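Local atomic coordinates of ZYRO0G01672p (PDB entry 4U8T), a protein that probably reads N6-methyladenosine marks in mRNA through its YTH domain, the part of the longer protein in this complex with methylated RNA. Residues A[125-130]-A[139-144]; A[34-39]-A[169-174]. All coordinates share one frame; numbering follows the deposited sequence.

Interaction 1. Residues A[125-130]-A[139-144]; sequences RSLKQF and PVTNSR. With nucleotides of chain G.
Phe130 and Val140 tie the two loops together: Val140 N donates a hydrogen bond of 2.9 Å to Phe130 O. Pro139 CA adds a C-H...O contact of 3.4 Å to the same Phe130 O, which is thus approached by two successive residues. Around this bond the packing is close and largely of aliphatic groups. CG1 of Val140, placed between its own backbone N and carbonyl carbon by a chi1 of 71°, lies 3.7 Å from Leu127 O and also meets the CB atoms of Leu127 and Phe130. The methyl CG2 of Thr141 comes within 3.6 Å of Leu127 CB. Beyond them, Leu127 and Phe130 rest on helix 151-161, while Val140 touches Val30 of strand 27-33.

The outer side is looser. The bent chain of Lys128 crosses Thr141 at about a right angle, and its ammonium group NZ stays 3.7 Å from Thr141 OG1, with the ribose of A6 of chain G, the RNA, nearby. Farther along 139-144, protein gives way to nucleic acid: Asn142 lies against the sugars of A6 and of C5 of chain G, its CG 3.4 Å from A6 O4' and its amide end beside the C5 O2'. Cutting this side chain back to an alanine is likely to leave the sugar edges of C5 and A6 without their polar neighbour and open a gap against the A6 ribose. Arg144 NH1 reaches to 2.6 Å from C5 OP1, and C4 of the cytosine sits over one face of the guanidinium, toward its rim. Two loops that flank a short antiparallel hairpin, strands 131-132 and 138-139, are thus joined at its base, and the second continues as part of the RNA-binding surface of the YTH domain.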
ATOM      1  N   ARG A 125      15.883  -3.877  -5.526  1.00 30.34           N
ATOM      2  CA  ARG A 125      16.613  -4.381  -6.688  1.00 28.13           C
ATOM      3  C   ARG A 125      15.707  -4.731  -7.860  1.00 28.62           C
ATOM      4  O   ARG A 125      16.007  -4.418  -8.998  1.00 29.68           O
ATOM      5  CB  ARG A 125      17.429  -5.596  -6.267  1.00 36.56           C
ATOM      6  CG  ARG A 125      18.496  -6.031  -7.251  1.00 47.95           C
ATOM      7  CD  ARG A 125      19.198  -7.331  -6.821  1.00 51.68           C
ATOM      8  NE  ARG A 125      18.295  -8.451  -6.533  1.00 61.80           N
ATOM      9  CZ  ARG A 125      18.088  -8.970  -5.322  1.00 59.82           C
ATOM     10  NH1 ARG A 125      17.254  -9.994  -5.175  1.00 55.31           N
ATOM     11  NH2 ARG A 125      18.716  -8.479  -4.260  1.00 44.93           N
ATOM     12  N   SER A 126      14.589  -5.373  -7.567  1.00 25.47           N
ATOM     13  CA  SER A 126      13.698  -5.867  -8.585  1.00 26.54           C
ATOM     14  C   SER A 126      12.714  -4.813  -9.060  1.00 26.86           C
ATOM     15  O   SER A 126      11.929  -5.060  -9.954  1.00 29.32           O
ATOM     16  CB  SER A 126      12.919  -7.060  -8.057  1.00 26.00           C
ATOM     17  OG  SER A 126      13.782  -8.010  -7.513  1.00 35.83           O
ATOM     18  N   LEU A 127      12.744  -3.641  -8.457  1.00 24.77           N
ATOM     19  CA  LEU A 127      11.760  -2.633  -8.773  1.00 27.23           C
ATOM     20  C   LEU A 127      12.379  -1.334  -9.253  1.00 28.54           C
ATOM     21  O   LEU A 127      11.673  -0.428  -9.667  1.00 24.29           O
ATOM     22  CB  LEU A 127      10.894  -2.366  -7.545  1.00 25.94           C
ATOM     23  CG  LEU A 127      10.011  -3.490  -7.036  1.00 21.04           C
ATOM     24  CD1 LEU A 127       9.559  -3.169  -5.664  1.00 20.20           C
ATOM     25  CD2 LEU A 127       8.833  -3.656  -7.924  1.00 22.98           C
ATOM     26  N   LYS A 128      13.698  -1.235  -9.165  1.00 29.98           N
ATOM     27  CA  LYS A 128      14.376   0.039  -9.380  1.00 31.51           C
ATOM     28  C   LYS A 128      14.402   0.413 -10.872  1.00 33.29           C
ATOM     29  O   LYS A 128      14.832   1.510 -11.251  1.00 30.86           O
ATOM     30  CB  LYS A 128      15.784  -0.011  -8.752  1.00 30.32           C
ATOM     31  CG  LYS A 128      16.717   1.175  -9.037  1.00 49.42           C
ATOM     32  CD  LYS A 128      18.010   1.166  -8.193  1.00 56.48           C
ATOM     33  CE  LYS A 128      18.322   2.562  -7.585  1.00 57.92           C
ATOM     34  NZ  LYS A 128      17.248   3.083  -6.664  1.00 58.18           N
ATOM     35  N   GLN A 129      13.881  -0.486 -11.701  1.00 32.83           N
ATOM     36  CA  GLN A 129      13.683  -0.241 -13.126  1.00 30.74           C
ATOM     37  C   GLN A 129      12.462   0.641 -13.409  1.00 29.62           C
ATOM     38  O   GLN A 129      12.390   1.285 -14.436  1.00 29.43           O
ATOM     39  CB  GLN A 129      13.526  -1.562 -13.887  1.00 30.25           C
ATOM     40  CG  GLN A 129      12.469  -2.497 -13.310  1.00 37.72           C
ATOM     41  CD  GLN A 129      12.153  -3.686 -14.211  1.00 50.38           C
ATOM     42  OE1 GLN A 129      12.163  -3.571 -15.432  1.00 57.96           O
ATOM     43  NE2 GLN A 129      11.866  -4.831 -13.607  1.00 51.01           N
ATOM     44  N   PHE A 130      11.477   0.621 -12.526  1.00 31.62           N
ATOM     45  CA  PHE A 130      10.248   1.363 -12.757  1.00 26.08           C
ATOM     46  C   PHE A 130      10.380   2.818 -12.332  1.00 22.20           C
ATOM     47  O   PHE A 130      10.296   3.145 -11.172  1.00 22.88           O
ATOM     48  CB  PHE A 130       9.103   0.693 -12.030  1.00 23.23           C
ATOM     49  CG  PHE A 130       8.818  -0.694 -12.508  1.00 28.58           C
ATOM     50  CD1 PHE A 130       8.309  -0.910 -13.769  1.00 30.10           C
ATOM     51  CD2 PHE A 130       9.062  -1.786 -11.702  1.00 28.55           C
ATOM     52  CE1 PHE A 130       8.037  -2.177 -14.206  1.00 29.02           C
ATOM     53  CE2 PHE A 130       8.790  -3.052 -12.144  1.00 29.20           C
ATOM     54  CZ  PHE A 130       8.276  -3.241 -13.400  1.00 31.62           C
ATOM     55  N   PRO A 139      12.976   6.315  -9.351  1.00 19.35           N
ATOM     56  CA  PRO A 139      12.476   4.960  -9.236  1.00 19.90           C
ATOM     57  C   PRO A 139      11.367   4.843  -8.206  1.00 18.28           C
ATOM     58  O   PRO A 139      11.426   5.525  -7.216  1.00 19.77           O
ATOM     59  CB  PRO A 139      13.708   4.186  -8.783  1.00 20.22           C
ATOM     60  CG  PRO A 139      14.801   5.056  -8.982  1.00 15.94           C
ATOM     61  CD  PRO A 139      14.379   6.403  -8.936  1.00 12.26           C
ATOM     62  N   VAL A 140      10.416   3.942  -8.409  1.00 19.59           N
ATOM     63  CA  VAL A 140       9.344   3.747  -7.454  1.00 19.81           C
ATOM     64  C   VAL A 140       9.889   3.407  -6.057  1.00 19.35           C
ATOM     65  O   VAL A 140       9.249   3.665  -5.046  1.00 20.19           O
ATOM     66  CB  VAL A 140       8.375   2.669  -7.931  1.00 14.93           C
ATOM     67  CG1 VAL A 140       9.003   1.333  -7.840  1.00 13.64           C
ATOM     68  CG2 VAL A 140       7.085   2.738  -7.123  1.00 18.01           C
ATOM     69  N   THR A 141      11.090   2.854  -6.010  1.00 17.53           N
ATOM     70  CA  THR A 141      11.699   2.455  -4.765  1.00 16.98           C
ATOM     71  C   THR A 141      12.174   3.662  -4.008  1.00 19.19           C
ATOM     72  O   THR A 141      12.651   3.535  -2.904  1.00 22.42           O
ATOM     73  CB  THR A 141      12.888   1.520  -4.981  1.00 17.96           C
ATOM     74  OG1 THR A 141      13.797   2.131  -5.886  1.00 23.94           O
ATOM     75  CG2 THR A 141      12.444   0.250  -5.581  1.00 21.25           C
ATOM     76  N   ASN A 142      12.062   4.836  -4.611  1.00 22.01           N
ATOM     77  CA  ASN A 142      12.446   6.051  -3.925  1.00 23.93           C
ATOM     78  C   ASN A 142      11.277   7.021  -3.859  1.00 21.03           C
ATOM     79  O   ASN A 142      11.349   8.133  -4.319  1.00 24.97           O
ATOM     80  CB  ASN A 142      13.647   6.695  -4.597  1.00 25.13           C
ATOM     81  CG  ASN A 142      14.182   7.862  -3.812  1.00 31.73           C
ATOM     82  OD1 ASN A 142      13.904   8.003  -2.626  1.00 30.76           O
ATOM     83  ND2 ASN A 142      14.972   8.689  -4.456  1.00 33.34           N
ATOM     84  N   SER A 143      10.183   6.558  -3.294  1.00 19.93           N
ATOM     85  CA  SER A 143       8.974   7.329  -3.184  1.00 16.38           C
ATOM     86  C   SER A 143       8.647   7.654  -1.759  1.00 17.29           C
ATOM     87  O   SER A 143       8.902   6.872  -0.857  1.00 16.25           O
ATOM     88  CB  SER A 143       7.817   6.562  -3.776  1.00 15.70           C
ATOM     89  OG  SER A 143       8.250   5.902  -4.922  1.00 20.67           O
ATOM     90  N   ARG A 144       7.997   8.784  -1.578  1.00 14.80           N
ATOM     91  CA  ARG A 144       7.498   9.138  -0.283  1.00 16.68           C
ATOM     92  C   ARG A 144       6.163   8.462  -0.102  1.00 16.59           C
ATOM     93  O   ARG A 144       5.586   7.942  -1.048  1.00 13.59           O
ATOM     94  CB  ARG A 144       7.358  10.654  -0.144  1.00 21.05           C
ATOM     95  CG  ARG A 144       8.640  11.397   0.153  1.00 21.10           C
ATOM     96  CD  ARG A 144       8.359  12.851   0.360  1.00 25.60           C
ATOM     97  NE  ARG A 144       9.403  13.636   1.037  1.00 34.85           N
ATOM     98  CZ  ARG A 144      10.038  13.342   2.172  1.00 38.87           C
ATOM     99  NH1 ARG A 144       9.786  12.240   2.870  1.00 32.34           N
ATOM    100  NH2 ARG A 144      10.954  14.186   2.621  1.00 36.68           N
TER
ATOM    101  P     C G   5       8.195   9.053   4.063  1.00 21.05           P
ATOM    102  OP1   C G   5       9.196  10.106   4.249  1.00 23.02           O
ATOM    103  OP2   C G   5       6.898   9.377   3.505  1.00 20.22           O
ATOM    104  O5'   C G   5       8.826   7.902   3.191  1.00 18.18           O
ATOM    105  C5'   C G   5      10.193   7.558   3.286  1.00 17.42           C
ATOM    106  C4'   C G   5      10.811   7.538   1.926  1.00 19.92           C
ATOM    107  O4'   C G   5      10.837   8.860   1.396  1.00 25.60           O
ATOM    108  C3'   C G   5      12.237   7.051   1.791  1.00 20.69           C
ATOM    109  O3'   C G   5      12.245   5.643   1.682  1.00 20.35           O
ATOM    110  C2'   C G   5      12.731   7.738   0.516  1.00 25.04           C
ATOM    111  O2'   C G   5      12.557   6.901  -0.610  1.00 25.73           O
ATOM    112  C1'   C G   5      11.781   8.932   0.378  1.00 24.38           C
ATOM    113  N1    C G   5      12.395  10.262   0.394  1.00 29.24           N
ATOM    114  C2    C G   5      11.953  11.061  -0.654  1.00 30.72           C
ATOM    115  O2    C G   5      11.149  10.584  -1.461  1.00 27.67           O
ATOM    116  N3    C G   5      12.384  12.324  -0.770  1.00 29.81           N
ATOM    117  C4    C G   5      13.220  12.780   0.126  1.00 30.53           C
ATOM    118  N4    C G   5      13.618  14.026  -0.055  1.00 27.08           N
ATOM    119  C5    C G   5      13.687  11.982   1.212  1.00 37.88           C
ATOM    120  C6    C G   5      13.257  10.719   1.328  1.00 31.30           C
ATOM    121  P     A G   6      13.431   4.749   2.240  1.00 19.14           P
ATOM    122  OP1   A G   6      12.894   3.429   2.461  1.00 18.84           O
ATOM    123  OP2   A G   6      14.122   5.430   3.332  1.00 24.69           O
ATOM    124  O5'   A G   6      14.443   4.661   1.029  1.00 22.57           O
ATOM    125  C5'   A G   6      14.086   4.041  -0.183  1.00 21.81           C
ATOM    126  C4'   A G   6      15.108   4.296  -1.256  1.00 29.74           C
ATOM    127  O4'   A G   6      15.311   5.709  -1.438  1.00 36.06           O
ATOM    128  C3'   A G   6      16.500   3.746  -1.027  1.00 33.93           C
ATOM    129  O3'   A G   6      16.559   2.401  -1.413  1.00 39.26           O
ATOM    130  C2'   A G   6      17.346   4.610  -1.921  1.00 35.13           C
ATOM    131  O2'   A G   6      17.201   4.155  -3.250  1.00 34.44           O
ATOM    132  C1'   A G   6      16.643   5.954  -1.799  1.00 35.28           C
ATOM    133  N9    A G   6      17.221   6.798  -0.754  1.00 38.14           N
ATOM    134  C8    A G   6      16.621   7.106   0.422  1.00 37.43           C
ATOM    135  N7    A G   6      17.326   7.896   1.176  1.00 50.01           N
ATOM    136  C5    A G   6      18.466   8.131   0.433  1.00 57.04           C
ATOM    137  C6    A G   6      19.604   8.902   0.690  1.00 54.63           C
ATOM    138  N6    A G   6      19.775   9.578   1.823  1.00 47.35           N
ATOM    139  N1    A G   6      20.570   8.923  -0.247  1.00 55.39           N
ATOM    140  C2    A G   6      20.376   8.228  -1.375  1.00 52.10           C
ATOM    141  N3    A G   6      19.345   7.471  -1.734  1.00 51.31           N
ATOM    142  C4    A G   6      18.408   7.471  -0.775  1.00 51.95           C
TER

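Interaction 2. Residues A[34-39]-A[169-174]; sequences SSLEHV and QSFLDD. With nucleotides of chain G.
The first turn of helix 36-45, which borders the methyladenosine pocket of the YTH domain, packs through Leu36 and Val39 on Phe171 of the C-terminal tail. The contact is wholly apolar. Leu36 brings CD1 to 3.7 Å from Phe171 CB, the two side chains meeting at a slant, whereas Val39 crosses the aromatic side chain at about a right angle, with CG1 3.8 Å from CE2 of Phe171. With CG between its own backbone N and carbonyl carbon (chi1 62°), the ring of Phe171 lies where both aliphatic side chains reach it; Val119 of strand 111-123 also touches it.

Both partners are locally braced. Ser35 is the N-cap, its OG accepting from His38 N at 3.1 Å. In the tail, Ser170 OG accepts from Leu172 N in an ST turn and donates to Asp173 OD1, approaching from above the carboxylate plane. Asp174 forms a salt bridge with Lys40.

From the same helical turn, His38 ND1 donates to N1 of the methyladenosine of chain G at 2.8 Å and nearly straight (170°), the base nitrogen lying in the plane of the imidazole. The ring of Trp102 meets that of His38 with their planes at about 50°. A capped helix start thus joins tail packing to recognition of the modified base, as befits the methyladenosine pocket of a YTH reader.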
ATOM      1  N   SER A  34       7.225   3.763   9.066  1.00 19.51           N
ATOM      2  CA  SER A  34       8.457   3.893   9.833  1.00 21.55           C
ATOM      3  C   SER A  34       8.697   2.677  10.697  1.00 18.15           C
ATOM      4  O   SER A  34       9.682   2.593  11.375  1.00 23.41           O
ATOM      5  CB  SER A  34       8.406   5.117  10.722  1.00 20.64           C
ATOM      6  OG  SER A  34       7.463   4.926  11.744  1.00 19.38           O
ATOM      7  N   SER A  35       7.809   1.712  10.592  1.00 20.53           N
ATOM      8  CA  SER A  35       7.686   0.608  11.511  1.00 16.20           C
ATOM      9  C   SER A  35       7.084  -0.630  10.819  1.00 20.48           C
ATOM     10  O   SER A  35       6.036  -0.544  10.197  1.00 23.34           O
ATOM     11  CB  SER A  35       6.810   1.063  12.671  1.00 18.04           C
ATOM     12  OG  SER A  35       6.186  -0.013  13.312  1.00 23.97           O
ATOM     13  N   LEU A  36       7.748  -1.774  10.890  1.00 21.44           N
ATOM     14  CA  LEU A  36       7.160  -2.991  10.383  1.00 16.80           C
ATOM     15  C   LEU A  36       5.998  -3.395  11.240  1.00 15.96           C
ATOM     16  O   LEU A  36       5.088  -4.005  10.769  1.00 24.17           O
ATOM     17  CB  LEU A  36       8.176  -4.117  10.325  1.00 17.41           C
ATOM     18  CG  LEU A  36       7.620  -5.474   9.861  1.00 18.71           C
ATOM     19  CD1 LEU A  36       6.988  -5.476   8.480  1.00 16.88           C
ATOM     20  CD2 LEU A  36       8.613  -6.541   9.983  1.00 21.64           C
ATOM     21  N   GLU A  37       6.027  -3.074  12.514  1.00 17.76           N
ATOM     22  CA  GLU A  37       4.954  -3.500  13.389  1.00 19.09           C
ATOM     23  C   GLU A  37       3.601  -2.842  13.082  1.00 20.80           C
ATOM     24  O   GLU A  37       2.566  -3.466  13.234  1.00 22.19           O
ATOM     25  CB  GLU A  37       5.346  -3.282  14.844  1.00 17.48           C
ATOM     26  CG  GLU A  37       5.100  -4.546  15.673  1.00 35.11           C
ATOM     27  CD  GLU A  37       5.946  -5.781  15.238  1.00 46.77           C
ATOM     28  OE1 GLU A  37       7.112  -5.631  14.822  1.00 53.70           O
ATOM     29  OE2 GLU A  37       5.450  -6.922  15.296  1.00 44.45           O
ATOM     30  N   HIS A  38       3.608  -1.577  12.670  1.00 26.12           N
ATOM     31  CA  HIS A  38       2.375  -0.911  12.274  1.00 18.52           C
ATOM     32  C   HIS A  38       1.759  -1.593  11.060  1.00 21.67           C
ATOM     33  O   HIS A  38       0.549  -1.647  10.911  1.00 20.41           O
ATOM     34  CB  HIS A  38       2.608   0.552  11.962  1.00 17.46           C
ATOM     35  CG  HIS A  38       2.745   1.413  13.166  1.00 23.66           C
ATOM     36  ND1 HIS A  38       2.673   2.786  13.102  1.00 26.21           N
ATOM     37  CD2 HIS A  38       2.938   1.107  14.465  1.00 26.38           C
ATOM     38  CE1 HIS A  38       2.821   3.288  14.312  1.00 27.15           C
ATOM     39  NE2 HIS A  38       2.984   2.289  15.157  1.00 28.99           N
ATOM     40  N   VAL A  39       2.615  -2.114  10.196  1.00 18.16           N
ATOM     41  CA  VAL A  39       2.169  -2.802   9.018  1.00 16.89           C
ATOM     42  C   VAL A  39       1.530  -4.091   9.423  1.00 20.77           C
ATOM     43  O   VAL A  39       0.506  -4.445   8.891  1.00 22.28           O
ATOM     44  CB  VAL A  39       3.316  -3.078   8.051  1.00 13.78           C
ATOM     45  CG1 VAL A  39       2.816  -3.754   6.810  1.00 15.16           C
ATOM     46  CG2 VAL A  39       4.012  -1.794   7.716  1.00 15.67           C
ATOM     47  N   GLN A 169       9.915 -14.618   1.029  1.00 30.60           N
ATOM     48  CA  GLN A 169       9.765 -14.260   2.423  1.00 29.67           C
ATOM     49  C   GLN A 169       8.604 -13.317   2.623  1.00 26.21           C
ATOM     50  O   GLN A 169       8.079 -12.774   1.686  1.00 32.44           O
ATOM     51  CB  GLN A 169      11.019 -13.602   2.962  1.00 36.58           C
ATOM     52  CG  GLN A 169      12.318 -14.159   2.491  1.00 40.18           C
ATOM     53  CD  GLN A 169      13.471 -13.304   2.964  1.00 60.05           C
ATOM     54  OE1 GLN A 169      13.847 -12.334   2.299  1.00 70.75           O
ATOM     55  NE2 GLN A 169      14.039 -13.650   4.125  1.00 49.34           N
ATOM     56  N   SER A 170       8.248 -13.083   3.869  1.00 24.64           N
ATOM     57  CA  SER A 170       7.086 -12.291   4.177  1.00 26.04           C
ATOM     58  C   SER A 170       7.134 -11.903   5.644  1.00 24.05           C
ATOM     59  O   SER A 170       7.724 -12.591   6.439  1.00 25.49           O
ATOM     60  CB  SER A 170       5.815 -13.081   3.874  1.00 24.08           C
ATOM     61  OG  SER A 170       5.362 -13.741   5.036  1.00 28.03           O
ATOM     62  N   PHE A 171       6.442 -10.844   6.017  1.00 20.78           N
ATOM     63  CA  PHE A 171       6.499 -10.415   7.382  1.00 25.09           C
ATOM     64  C   PHE A 171       5.589 -11.297   8.229  1.00 26.65           C
ATOM     65  O   PHE A 171       5.460 -11.099   9.416  1.00 28.29           O
ATOM     66  CB  PHE A 171       6.157  -8.928   7.519  1.00 19.84           C
ATOM     67  CG  PHE A 171       4.778  -8.553   7.072  1.00 22.63           C
ATOM     68  CD1 PHE A 171       3.661  -8.951   7.787  1.00 21.78           C
ATOM     69  CD2 PHE A 171       4.599  -7.707   6.003  1.00 21.37           C
ATOM     70  CE1 PHE A 171       2.427  -8.588   7.396  1.00 18.86           C
ATOM     71  CE2 PHE A 171       3.348  -7.329   5.619  1.00 18.09           C
ATOM     72  CZ  PHE A 171       2.271  -7.761   6.313  1.00 17.96           C
ATOM     73  N   LEU A 172       4.949 -12.264   7.595  1.00 25.83           N
ATOM     74  CA  LEU A 172       4.111 -13.225   8.282  1.00 28.54           C
ATOM     75  C   LEU A 172       4.815 -14.547   8.514  1.00 39.22           C
ATOM     76  O   LEU A 172       4.167 -15.555   8.721  1.00 45.73           O
ATOM     77  CB  LEU A 172       2.829 -13.463   7.503  1.00 27.23           C
ATOM     78  CG  LEU A 172       1.774 -12.371   7.576  1.00 28.38           C
ATOM     79  CD1 LEU A 172       0.591 -12.739   6.735  1.00 24.17           C
ATOM     80  CD2 LEU A 172       1.356 -12.195   9.009  1.00 22.79           C
ATOM     81  N   ASP A 173       6.135 -14.563   8.478  1.00 42.15           N
ATOM     82  CA  ASP A 173       6.847 -15.813   8.627  1.00 35.52           C
ATOM     83  C   ASP A 173       7.147 -16.110  10.093  1.00 41.40           C
ATOM     84  O   ASP A 173       6.897 -17.208  10.556  1.00 43.67           O
ATOM     85  CB  ASP A 173       8.131 -15.789   7.826  1.00 32.03           C
ATOM     86  CG  ASP A 173       7.887 -15.663   6.362  1.00 31.18           C
ATOM     87  OD1 ASP A 173       6.730 -15.794   5.947  1.00 33.65           O
ATOM     88  OD2 ASP A 173       8.853 -15.495   5.613  1.00 28.43           O
ATOM     89  N   ASP A 174       7.639 -15.133  10.843  1.00 45.30           N
ATOM     90  CA  ASP A 174       7.911 -15.360  12.258  1.00 51.68           C
ATOM     91  C   ASP A 174       6.630 -15.538  13.097  1.00 57.78           C
ATOM     92  O   ASP A 174       6.676 -15.524  14.328  1.00 53.27           O
ATOM     93  CB  ASP A 174       8.776 -14.229  12.836  1.00 47.26           C
ATOM     94  CG  ASP A 174       8.169 -12.857  12.648  1.00 51.67           C
ATOM     95  OD1 ASP A 174       6.937 -12.743  12.518  1.00 48.24           O
ATOM     96  OD2 ASP A 174       8.933 -11.876  12.638  1.00 53.68           O
TER
ATOM     97  C2  6MZ G   4       3.898   4.509  10.893  1.00 18.86           C
ATOM     98  C4  6MZ G   4       3.913   5.991   9.091  1.00 22.36           C
ATOM     99  C5  6MZ G   4       2.482   5.807   8.935  1.00 23.02           C
ATOM    100  O1P 6MZ G   4       6.065  13.524   9.433  1.00 31.11           O
ATOM    101  O2P 6MZ G   4       8.104  13.419   7.935  1.00 23.51           O
ATOM    102  N9  6MZ G   4       4.280   6.840   8.137  1.00 19.89           N
ATOM    103  N3  6MZ G   4       4.546   5.314  10.069  1.00 20.41           N
ATOM    104  N1  6MZ G   4       2.592   4.311  10.815  1.00 21.42           N
ATOM    105  C6  6MZ G   4       1.828   4.902   9.887  1.00 21.23           C
ATOM    106  N6  6MZ G   4       0.508   4.679   9.829  1.00 20.24           N
ATOM    107  C9  6MZ G   4      -0.122   3.889  10.852  1.00 22.05           C
ATOM    108  N7  6MZ G   4       2.110   6.574   7.901  1.00 21.65           N
ATOM    109  C8  6MZ G   4       3.204   7.199   7.445  1.00 20.55           C
ATOM    110  O5' 6MZ G   4       6.523  11.494   8.229  1.00 25.28           O
ATOM    111  C5' 6MZ G   4       6.296  10.738   7.055  1.00 17.97           C
ATOM    112  C4' 6MZ G   4       6.625   9.297   7.281  1.00 18.55           C
ATOM    113  O4' 6MZ G   4       5.621   8.717   8.107  1.00 23.48           O
ATOM    114  C1' 6MZ G   4       5.643   7.337   7.943  1.00 19.41           C
ATOM    115  C2' 6MZ G   4       6.214   7.039   6.568  1.00 17.37           C
ATOM    116  O2' 6MZ G   4       7.360   6.235   6.751  1.00 19.44           O
ATOM    117  C3' 6MZ G   4       6.636   8.415   6.049  1.00 19.15           C
ATOM    118  O3' 6MZ G   4       7.912   8.367   5.460  1.00 19.26           O
ATOM    119  P   6MZ G   4       6.689  13.064   8.183  1.00 21.55           P
TER

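In the fold
The two contacts show how residues distant in sequence can serve one bound strand. Along the chain the order is 34-39, 125-130, 139-144, 169-174, so interaction 1 is nested within the loop closed by interaction 2. Their centres lie 20 Å apart and their nearest atoms about 9 Å, without touching. The mixed sheet links them: strand 27-33 offers Val30 to interaction 1 and leads directly into 34-39, while strand 111-123 supplies Val119 to interaction 2 and precedes 125-130. Each brings RNA contacts chiefly through one segment, 34-39 at the methylated nucleotide and 139-144 at the next two, consistent with a run of three successive nucleotides following the same face of the domain.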